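Local coordinates for tyrosine specific protein phosphatase (Trypanosoma cruzi, PDB 4AZ1) that probably removes phosphate from phosphotyrosine residues of proteins by hydrolysis, at residues 54-59 against 265-270; 73-78 against 104-109; 159-164 against 172-177. One frame throughout, in Å; residues are numbered along the deposited sequence. Where two conformers were deposited one is given.

In the fold
The three contacts lie within one protein tyrosine phosphatase domain. Along the chain, interactions 2 and 3 come in series, both nested inside the loop that interaction 1 closes. Interactions 1 and 2, with centres about 17 Å apart, touch through Asn78 of segment 73-78, whose ND2 probably bonds Ile54 O and OD1 Arg267 NH1. Interaction 2 brings helix 101-110 against strand 169-177, where Leu105, Leu108 and Tyr109 pack on Leu176 of interaction 3, about 20 Å away between centres. Interactions 1 and 3 have centres about 31 Å apart, on opposite sides of the chain's centre. The contacts run from loops beside the phosphate-binding loop, through a helix, to the hairpin of strands 151-164 and 169-177.

Interaction 1 (54-59 against 265-270); sequences ILANEA and RQRFGM
The side-chain oxygen OD1 of Asn57 takes the backbone N-H of Phe268 in a nearly straight bond, 2.9 Å from OD1 to N with 170° at the hydrogen. The donor stands somewhat off the carbonyl plane, tilted by 24°. With its CG beside the backbone N and opposite the carbonyl carbon (chi1 -54°), Asn57 reaches straight across at the 265-270 backbone, its OD1 also lying 3.5 Å from Arg267 CA. A water bridges the two segments as well, donating to Leu55 O at 3.0 Å and to Phe268 O at 2.7 Å, so that Phe268 is tied through both its N and its O. Arg267 stretches its extended chain past this point, and NH1 comes edge-on to Ala56 CB at 3.8 Å. Four bonds fix the guanidinium: NH1 to the side-chain oxygens of Asn80 and Asn78, NE to Gly229 O and NH2 to Ala228 O. Arg267 itself starts a type II turn closed by Met270 N to Arg267 O, with Gly269 in the third position. Since Ala228 and Gly229 belong to the HCSAGIGRTG sequence, the arginine ties this turn to the P-loop, the phosphate-binding signature of this family.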
loop_
_atom_site.group_PDB
_atom_site.type_symbol
_atom_site.label_atom_id
_atom_site.label_comp_id
_atom_site.label_asym_id
_atom_site.label_seq_id
_atom_site.Cartn_x
_atom_site.Cartn_y
_atom_site.Cartn_z
ATOM N N ILE A 54 -10.244 16.567 -4.601
ATOM C CA ILE A 54 -9.454 16.492 -5.821
ATOM C C ILE A 54 -9.725 15.129 -6.417
ATOM O O ILE A 54 -9.148 14.123 -5.981
ATOM C CB ILE A 54 -7.945 16.670 -5.582
ATOM C CG1 ILE A 54 -7.673 17.920 -4.736
ATOM C CG2 ILE A 54 -7.219 16.733 -6.925
ATOM C CD1 ILE A 54 -7.562 19.211 -5.524
ATOM N N LEU A 55 -10.599 15.104 -7.417
ATOM C CA LEU A 55 -11.106 13.854 -7.970
ATOM C C LEU A 55 -10.699 13.705 -9.431
ATOM O O LEU A 55 -10.510 14.701 -10.132
ATOM C CB LEU A 55 -12.630 13.819 -7.857
ATOM C CG LEU A 55 -13.227 14.025 -6.465
ATOM C CD1 LEU A 55 -14.748 14.018 -6.534
ATOM C CD2 LEU A 55 -12.731 12.963 -5.490
ATOM N N ALA A 56 -10.565 12.460 -9.884
ATOM C CA ALA A 56 -10.194 12.166 -11.275
ATOM C C ALA A 56 -11.430 12.037 -12.168
ATOM O O ALA A 56 -12.344 11.288 -11.827
ATOM C CB ALA A 56 -9.383 10.873 -11.321
ATOM N N ASN A 57 -11.454 12.740 -13.306
ATOM C CA ASN A 57 -12.567 12.613 -14.263
ATOM C C ASN A 57 -12.790 11.178 -14.709
ATOM O O ASN A 57 -11.833 10.472 -15.023
ATOM C CB ASN A 57 -12.339 13.455 -15.528
ATOM C CG ASN A 57 -12.042 14.906 -15.226
ATOM O OD1 ASN A 57 -11.300 15.228 -14.295
ATOM N ND2 ASN A 57 -12.616 15.795 -16.023
ATOM N N GLU A 58 -14.053 10.762 -14.762
ATOM C CA GLU A 58 -14.404 9.407 -15.159
ATOM C C GLU A 58 -13.979 9.107 -16.595
ATOM O O GLU A 58 -13.419 8.049 -16.880
ATOM C CB GLU A 58 -15.919 9.213 -15.030
ATOM C CG GLU A 58 -16.386 7.780 -15.195
ATOM C CD GLU A 58 -15.876 6.876 -14.085
ATOM O OE1 GLU A 58 -15.746 7.356 -12.935
ATOM O OE2 GLU A 58 -15.612 5.683 -14.360
ATOM N N ALA A 59 -14.247 10.049 -17.495
ATOM C CA ALA A 59 -14.039 9.839 -18.928
ATOM C C ALA A 59 -12.602 9.484 -19.300
ATOM O O ALA A 59 -12.374 8.772 -20.275
ATOM C CB ALA A 59 -14.485 11.064 -19.703
ATOM N N ARG A 265 -9.569 19.786 -19.535
ATOM C CA ARG A 265 -10.714 18.996 -19.982
ATOM C C ARG A 265 -10.499 17.524 -19.671
ATOM O O ARG A 265 -11.451 16.743 -19.637
ATOM C CB ARG A 265 -10.953 19.152 -21.491
ATOM C CG ARG A 265 -11.532 20.488 -21.925
ATOM C CD ARG A 265 -11.887 20.481 -23.423
ATOM N NE ARG A 265 -10.711 20.605 -24.293
ATOM C CZ ARG A 265 -10.201 21.766 -24.711
ATOM N NH1 ARG A 265 -10.748 22.922 -24.341
ATOM N NH2 ARG A 265 -9.137 21.776 -25.503
ATOM N N GLN A 266 -9.245 17.139 -19.459
ATOM C CA GLN A 266 -8.927 15.724 -19.279
ATOM C C GLN A 266 -8.673 15.374 -17.813
ATOM O O GLN A 266 -8.779 14.218 -17.414
ATOM C CB GLN A 266 -7.724 15.346 -20.146
ATOM C CG GLN A 266 -7.956 15.464 -21.650
ATOM C CD GLN A 266 -6.680 15.221 -22.434
ATOM O OE1 GLN A 266 -6.241 14.081 -22.591
ATOM N NE2 GLN A 266 -6.065 16.298 -22.913
ATOM N N ARG A 267 -8.325 16.382 -17.019
ATOM C CA ARG A 267 -8.201 16.225 -15.568
ATOM C C ARG A 267 -8.527 17.563 -14.913
ATOM O O ARG A 267 -7.747 18.514 -14.997
ATOM C CB ARG A 267 -6.787 15.777 -15.168
ATOM C CG ARG A 267 -6.591 15.573 -13.652
ATOM C CD ARG A 267 -5.313 14.782 -13.367
ATOM N NE ARG A 267 -4.941 14.753 -11.947
ATOM C CZ ARG A 267 -5.360 13.846 -11.065
ATOM N NH1 ARG A 267 -6.204 12.886 -11.443
ATOM N NH2 ARG A 267 -4.948 13.910 -9.797
ATOM N N PHE A 268 -9.686 17.628 -14.269
ATOM C CA PHE A 268 -10.188 18.878 -13.709
ATOM C C PHE A 268 -9.155 19.586 -12.837
ATOM O O PHE A 268 -8.578 18.983 -11.932
ATOM C CB PHE A 268 -11.444 18.613 -12.883
ATOM C CG PHE A 268 -12.107 19.859 -12.399
ATOM C CD1 PHE A 268 -13.007 20.532 -13.214
ATOM C CD2 PHE A 268 -11.815 20.376 -11.136
ATOM C CE1 PHE A 268 -13.619 21.702 -12.783
ATOM C CE2 PHE A 268 -12.417 21.550 -10.698
ATOM C CZ PHE A 268 -13.321 22.214 -11.527
ATOM N N GLY A 269 -8.913 20.862 -13.124
ATOM C CA GLY A 269 -8.103 21.680 -12.237
ATOM C C GLY A 269 -6.618 21.693 -12.544
ATOM O O GLY A 269 -5.851 22.300 -11.788
ATOM N N MET A 270 -6.213 21.056 -13.647
ATOM C CA MET A 270 -4.797 21.018 -14.038
ATOM C C MET A 270 -4.178 22.423 -14.058
ATOM O O MET A 270 -4.779 23.386 -14.595
ATOM C CB MET A 270 -4.598 20.336 -15.405
ATOM C CG MET A 270 -4.663 18.810 -15.384
ATOM S SD MET A 270 -3.300 17.993 -14.528
ATOM C CE MET A 270 -2.214 17.610 -15.902
HETATM O O HOH W 1 -9.445 17.470 -9.933
#

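Interaction 2 (73-78 against 104-109); sequences TPYYIN and FLAMLY. With FMT (formic acid), chain H.
Tyr75 lays one face of its ring on helix 101-110 at Ala106 and Met107, where the contact is tightest. In one of its two conformers, for which alone this closeness holds, Tyr75 puts CE1 3.5 Å from Met107 CB and CD2 3.9 Å from Ala106 CB. Met107 N sits above the same face, offset toward the rim. This pose follows from a chi1 of 50°, which sets the ring between the backbone N and the carbonyl carbon and turns it over the helix. Thr73 CG2 lies over the centre of the opposite face, but Thr73 and the exposed Pro74 are poorly ordered, and the nearby residues 68-71 are not modelled, so this end is the loose, solvent side. Farther along, Ile77 makes longer contacts: its CD1 meets the bent-back CE of Met107 at 4.1 Å, while its CG2 lies 3.9 Å from Phe104 CA, with the edge of the Phe104 ring farther off. A formate, probably from the crystallisation liquor, lies beside these two residues; its O1 takes the N-H of Asn78, 2.8 Å from Asn78 N, the formate also bonds Gln94 NE2, and its O2 lies 3.8 Å from Phe104 CD1. Helix 101-110 is the connection between parallel strands 90-93 and 115-118, so the segment 73-78 packs along the helix of a beta-alpha-beta crossover in the phosphatase sheet.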
loop_
_atom_site.group_PDB
_atom_site.type_symbol
_atom_site.label_atom_id
_atom_site.label_comp_id
_atom_site.label_asym_id
_atom_site.label_seq_id
_atom_site.Cartn_x
_atom_site.Cartn_y
_atom_site.Cartn_z
ATOM N N THR A 73 -10.660 -3.461 -14.203
ATOM C CA THR A 73 -9.419 -3.045 -13.549
ATOM C C THR A 73 -9.626 -3.046 -12.037
ATOM O O THR A 73 -10.407 -2.253 -11.509
ATOM C CB THR A 73 -8.905 -1.659 -13.992
ATOM O OG1 THR A 73 -8.659 -1.657 -15.403
ATOM C CG2 THR A 73 -7.603 -1.350 -13.273
ATOM N N PRO A 74 -8.921 -3.946 -11.340
ATOM C CA PRO A 74 -9.068 -4.195 -9.902
ATOM C C PRO A 74 -8.272 -3.235 -9.015
ATOM O O PRO A 74 -8.113 -3.504 -7.819
ATOM C CB PRO A 74 -8.512 -5.612 -9.749
ATOM C CG PRO A 74 -7.452 -5.698 -10.806
ATOM C CD PRO A 74 -7.947 -4.863 -11.964
ATOM N N TYR A 75 -7.787 -2.134 -9.563
ATOM C CA TYR A 75 -7.127 -1.165 -8.708
ATOM C C TYR A 75 -7.486 0.255 -9.090
ATOM O O TYR A 75 -7.950 0.528 -10.198
ATOM C CB TYR A 75 -5.612 -1.363 -8.704
ATOM C CG TYR A 75 -5.016 -1.472 -10.078
ATOM C CD1 TYR A 75 -4.850 -0.350 -10.865
ATOM C CD2 TYR A 75 -4.617 -2.701 -10.586
ATOM C CE1 TYR A 75 -4.308 -0.437 -12.115
ATOM C CE2 TYR A 75 -4.071 -2.799 -11.844
ATOM C CZ TYR A 75 -3.919 -1.660 -12.604
ATOM O OH TYR A 75 -3.377 -1.734 -13.865
ATOM N N TYR A 76 -7.257 1.157 -8.153
ATOM C CA TYR A 76 -7.628 2.545 -8.330
ATOM C C TYR A 76 -6.432 3.431 -8.058
ATOM O O TYR A 76 -5.788 3.341 -6.998
ATOM C CB TYR A 76 -8.798 2.929 -7.411
ATOM C CG TYR A 76 -9.053 4.426 -7.341
ATOM C CD1 TYR A 76 -9.863 5.053 -8.274
ATOM C CD2 TYR A 76 -8.497 5.202 -6.328
ATOM C CE1 TYR A 76 -10.100 6.411 -8.215
ATOM C CE2 TYR A 76 -8.735 6.568 -6.262
ATOM C CZ TYR A 76 -9.537 7.160 -7.209
ATOM O OH TYR A 76 -9.776 8.509 -7.149
ATOM N N ILE A 77 -6.117 4.268 -9.037
ATOM C CA ILE A 77 -5.283 5.408 -8.785
ATOM C C ILE A 77 -6.132 6.638 -9.114
ATOM O O ILE A 77 -6.940 6.618 -10.054
ATOM C CB ILE A 77 -3.960 5.357 -9.573
ATOM C CG1 ILE A 77 -4.183 5.658 -11.051
ATOM C CG2 ILE A 77 -3.270 3.979 -9.381
ATOM C CD1 ILE A 77 -2.937 6.205 -11.750
ATOM N N ASN A 78 -6.005 7.681 -8.301
ATOM C CA ASN A 78 -6.652 8.956 -8.604
ATOM C C ASN A 78 -5.833 9.597 -9.725
ATOM O O ASN A 78 -4.912 10.382 -9.463
ATOM C CB ASN A 78 -6.655 9.830 -7.348
ATOM C CG ASN A 78 -7.388 11.141 -7.529
ATOM O OD1 ASN A 78 -7.319 11.778 -8.581
ATOM N ND2 ASN A 78 -8.079 11.566 -6.479
ATOM N N PHE A 104 -1.046 1.442 -6.930
ATOM C CA PHE A 104 -0.179 2.270 -7.758
ATOM C C PHE A 104 0.895 1.381 -8.389
ATOM O O PHE A 104 1.124 1.424 -9.606
ATOM C CB PHE A 104 0.438 3.369 -6.896
ATOM C CG PHE A 104 1.360 4.309 -7.642
ATOM C CD1 PHE A 104 0.859 5.216 -8.567
ATOM C CD2 PHE A 104 2.724 4.305 -7.387
ATOM C CE1 PHE A 104 1.713 6.098 -9.232
ATOM C CE2 PHE A 104 3.586 5.180 -8.054
ATOM C CZ PHE A 104 3.081 6.075 -8.969
ATOM N N LEU A 105 1.529 0.556 -7.562
ATOM C CA LEU A 105 2.600 -0.321 -8.038
ATOM C C LEU A 105 2.067 -1.358 -9.019
ATOM O O LEU A 105 2.735 -1.706 -10.009
ATOM C CB LEU A 105 3.309 -1.010 -6.862
ATOM C CG LEU A 105 4.017 -0.072 -5.872
ATOM C CD1 LEU A 105 4.795 -0.845 -4.788
ATOM C CD2 LEU A 105 4.934 0.897 -6.578
ATOM N N ALA A 106 0.866 -1.860 -8.740
ATOM C CA ALA A 106 0.246 -2.845 -9.619
ATOM C C ALA A 106 -0.012 -2.238 -10.992
ATOM O O ALA A 106 0.143 -2.907 -12.024
ATOM C CB ALA A 106 -1.056 -3.353 -9.023
ATOM N N MET A 107 -0.437 -0.977 -10.993
ATOM C CA MET A 107 -0.651 -0.236 -12.228
ATOM C C MET A 107 0.652 -0.130 -13.000
ATOM O O MET A 107 0.684 -0.440 -14.189
ATOM C CB MET A 107 -1.203 1.163 -11.940
ATOM C CG MET A 107 -1.475 1.995 -13.193
ATOM S SD MET A 107 -0.034 2.955 -13.752
ATOM C CE MET A 107 0.363 3.827 -12.223
ATOM N N LEU A 108 1.720 0.300 -12.322
ATOM C CA LEU A 108 3.022 0.438 -12.967
ATOM C C LEU A 108 3.413 -0.880 -13.599
ATOM O O LEU A 108 3.950 -0.922 -14.714
ATOM C CB LEU A 108 4.092 0.821 -11.949
ATOM C CG LEU A 108 3.987 2.207 -11.339
ATOM C CD1 LEU A 108 5.166 2.438 -10.403
ATOM C CD2 LEU A 108 3.962 3.227 -12.481
ATOM N N TYR A 109 3.122 -1.960 -12.881
ATOM C CA TYR A 109 3.537 -3.282 -13.299
ATOM C C TYR A 109 2.716 -3.805 -14.469
ATOM O O TYR A 109 3.275 -4.267 -15.461
ATOM C CB TYR A 109 3.460 -4.268 -12.129
ATOM C CG TYR A 109 3.966 -5.632 -12.508
ATOM C CD1 TYR A 109 5.333 -5.903 -12.537
ATOM C CD2 TYR A 109 3.086 -6.647 -12.868
ATOM C CE1 TYR A 109 5.806 -7.152 -12.905
ATOM C CE2 TYR A 109 3.554 -7.905 -13.235
ATOM C CZ TYR A 109 4.912 -8.147 -13.247
ATOM O OH TYR A 109 5.381 -9.387 -13.612
HETATM C C FMT H . -2.493 7.295 -6.859
HETATM O O1 FMT H . -3.721 7.294 -6.690
HETATM O O2 FMT H . -1.899 7.792 -7.829
#

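Interaction 3 (159-164 against 172-177); sequences KAYEVE and RYLILQ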
loop_
_atom_site.group_PDB
_atom_site.type_symbol
_atom_site.label_atom_id
_atom_site.label_comp_id
_atom_site.label_asym_id
_atom_site.label_seq_id
_atom_site.Cartn_x
_atom_site.Cartn_y
_atom_site.Cartn_z
ATOM N N LYS A 159 22.516 -1.033 -11.362
ATOM C CA LYS A 159 22.375 0.386 -11.640
ATOM C C LYS A 159 21.951 1.131 -10.374
ATOM O O LYS A 159 20.776 1.122 -10.015
ATOM C CB LYS A 159 21.345 0.581 -12.754
ATOM C CG LYS A 159 21.559 1.808 -13.612
ATOM C CD LYS A 159 20.650 1.766 -14.831
ATOM C CE LYS A 159 20.807 3.019 -15.675
ATOM N NZ LYS A 159 19.828 3.049 -16.794
ATOM N N ALA A 160 22.906 1.786 -9.713
ATOM C CA ALA A 160 22.653 2.472 -8.438
ATOM C C ALA A 160 21.836 3.770 -8.556
ATOM O O ALA A 160 21.766 4.386 -9.630
ATOM C CB ALA A 160 23.966 2.743 -7.720
ATOM N N TYR A 161 21.229 4.182 -7.442
ATOM C CA TYR A 161 20.494 5.446 -7.384
ATOM C C TYR A 161 21.444 6.581 -7.742
ATOM O O TYR A 161 22.597 6.568 -7.316
ATOM C CB TYR A 161 19.991 5.713 -5.967
ATOM C CG TYR A 161 18.765 4.947 -5.513
ATOM C CD1 TYR A 161 18.166 3.979 -6.314
ATOM C CD2 TYR A 161 18.212 5.197 -4.258
ATOM C CE1 TYR A 161 17.036 3.282 -5.874
ATOM C CE2 TYR A 161 17.090 4.509 -3.805
ATOM C CZ TYR A 161 16.509 3.551 -4.616
ATOM O OH TYR A 161 15.395 2.870 -4.165
ATOM N N GLU A 162 20.974 7.563 -8.509
ATOM C CA GLU A 162 21.815 8.719 -8.848
ATOM C C GLU A 162 21.276 9.987 -8.192
ATOM O O GLU A 162 20.079 10.260 -8.254
ATOM C CB GLU A 162 21.901 8.901 -10.365
ATOM C CG GLU A 162 22.464 7.684 -11.099
ATOM C CD GLU A 162 22.389 7.826 -12.612
ATOM O OE1 GLU A 162 21.937 8.893 -13.084
ATOM O OE2 GLU A 162 22.780 6.875 -13.326
ATOM N N VAL A 163 22.154 10.751 -7.550
ATOM C CA VAL A 163 21.731 11.988 -6.910
ATOM C C VAL A 163 22.437 13.152 -7.579
ATOM O O VAL A 163 23.667 13.182 -7.644
ATOM C CB VAL A 163 22.054 12.006 -5.411
ATOM C CG1 VAL A 163 21.395 13.216 -4.756
ATOM C CG2 VAL A 163 21.571 10.720 -4.745
ATOM N N GLU A 164 21.653 14.098 -8.091
ATOM C CA GLU A 164 22.209 15.279 -8.750
ATOM C C GLU A 164 21.936 16.480 -7.842
ATOM O O GLU A 164 20.808 16.988 -7.803
ATOM C CB GLU A 164 21.548 15.492 -10.121
ATOM C CG GLU A 164 21.454 14.245 -10.993
ATOM C CD GLU A 164 22.810 13.764 -11.486
ATOM O OE1 GLU A 164 23.758 14.581 -11.519
ATOM O OE2 GLU A 164 22.925 12.567 -11.841
ATOM N N ARG A 172 16.103 6.865 -9.498
ATOM C CA ARG A 172 16.057 5.540 -8.893
ATOM C C ARG A 172 15.698 4.532 -9.975
ATOM O O ARG A 172 14.682 4.678 -10.661
ATOM C CB ARG A 172 15.021 5.511 -7.759
ATOM C CG ARG A 172 15.277 6.553 -6.658
ATOM C CD ARG A 172 14.283 6.443 -5.505
ATOM N NE ARG A 172 14.653 7.336 -4.409
ATOM C CZ ARG A 172 14.156 8.560 -4.217
ATOM N NH1 ARG A 172 13.245 9.061 -5.042
ATOM N NH2 ARG A 172 14.574 9.285 -3.189
ATOM N N TYR A 173 16.554 3.537 -10.154
ATOM C CA TYR A 173 16.309 2.499 -11.148
ATOM C C TYR A 173 15.788 1.291 -10.383
ATOM O O TYR A 173 16.459 0.745 -9.498
ATOM C CB TYR A 173 17.595 2.198 -11.962
ATOM C CG TYR A 173 18.150 3.468 -12.577
ATOM C CD1 TYR A 173 17.619 3.984 -13.761
ATOM C CD2 TYR A 173 19.163 4.183 -11.949
ATOM C CE1 TYR A 173 18.096 5.170 -14.308
ATOM C CE2 TYR A 173 19.653 5.357 -12.491
ATOM C CZ TYR A 173 19.111 5.848 -13.669
ATOM O OH TYR A 173 19.592 7.016 -14.210
ATOM N N LEU A 174 14.573 0.892 -10.726
ATOM C CA LEU A 174 13.804 -0.007 -9.890
ATOM C C LEU A 174 13.346 -1.244 -10.660
ATOM O O LEU A 174 13.258 -1.239 -11.896
ATOM C CB LEU A 174 12.600 0.757 -9.307
ATOM C CG LEU A 174 12.980 1.919 -8.375
ATOM C CD1 LEU A 174 11.805 2.862 -8.121
ATOM C CD2 LEU A 174 13.530 1.381 -7.042
ATOM N N ILE A 175 13.080 -2.313 -9.923
ATOM C CA ILE A 175 12.540 -3.525 -10.518
ATOM C C ILE A 175 11.278 -3.942 -9.771
ATOM O O ILE A 175 11.315 -4.183 -8.555
ATOM C CB ILE A 175 13.588 -4.673 -10.516
ATOM C CG1 ILE A 175 14.846 -4.249 -11.290
ATOM C CG2 ILE A 175 13.007 -5.920 -11.134
ATOM C CD1 ILE A 175 15.964 -5.311 -11.303
ATOM N N LEU A 176 10.157 -3.996 -10.485
ATOM C CA LEU A 176 8.907 -4.491 -9.912
ATOM C C LEU A 176 8.741 -5.952 -10.264
ATOM O O LEU A 176 8.962 -6.342 -11.422
ATOM C CB LEU A 176 7.717 -3.703 -10.457
ATOM C CG LEU A 176 7.329 -2.462 -9.663
ATOM C CD1 LEU A 176 6.325 -1.608 -10.440
ATOM C CD2 LEU A 176 6.749 -2.900 -8.338
ATOM N N GLN A 177 8.356 -6.766 -9.278
ATOM C CA GLN A 177 8.120 -8.174 -9.540
ATOM C C GLN A 177 6.920 -8.746 -8.772
ATOM O O GLN A 177 6.684 -8.385 -7.612
ATOM C CB GLN A 177 9.378 -8.991 -9.228
ATOM C CG GLN A 177 9.411 -10.326 -9.968
ATOM C CD GLN A 177 10.673 -11.130 -9.684
ATOM O OE1 GLN A 177 11.585 -10.658 -8.998
ATOM N NE2 GLN A 177 10.728 -12.352 -10.207
HETATM O O HOH W 2 18.768 2.002 -8.643
#
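Lys159 lays its extended side chain along one face of the Tyr173 ring, with CE over the middle, 3.7 Å from the ring centroid in a CH-pi contact. NZ runs on past the centre to give an off-centre cation-pi interaction, 4.2 Å from NZ to the same centroid. At the ring edge, near its plane, Ala160 O lies 3.5 Å from Tyr173 CD2, and the Glu162 carboxylate stands beside the hydroxyl, its plane turned 64° from the ring. A second overlap forms on the other side of the strand. There Arg172 CG sits over the Tyr161 ring, 3.7 Å from its centroid, because a chi1 of -57° puts CG beside the backbone N and the straight chain then crosses the face. The guanidinium continues beyond the ring, edge-on to it at 86°, and NH1 bonds Gln188 and Gln190; Tyr161 OH is held by Pro135 O. Backbone pairing is interrupted here: a water bridges Lys159 O (2.6 Å) and Tyr173 O (2.8 Å), whereas direct bonds join Glu162 to Arg171 and Tyr173 to Asp156. Extra residues thus loop out of strand 151-164, and Lys159 and Tyr161 pack on Tyr173 and Arg172 where the strands part in this antiparallel beta hairpin of the phosphatase sheet.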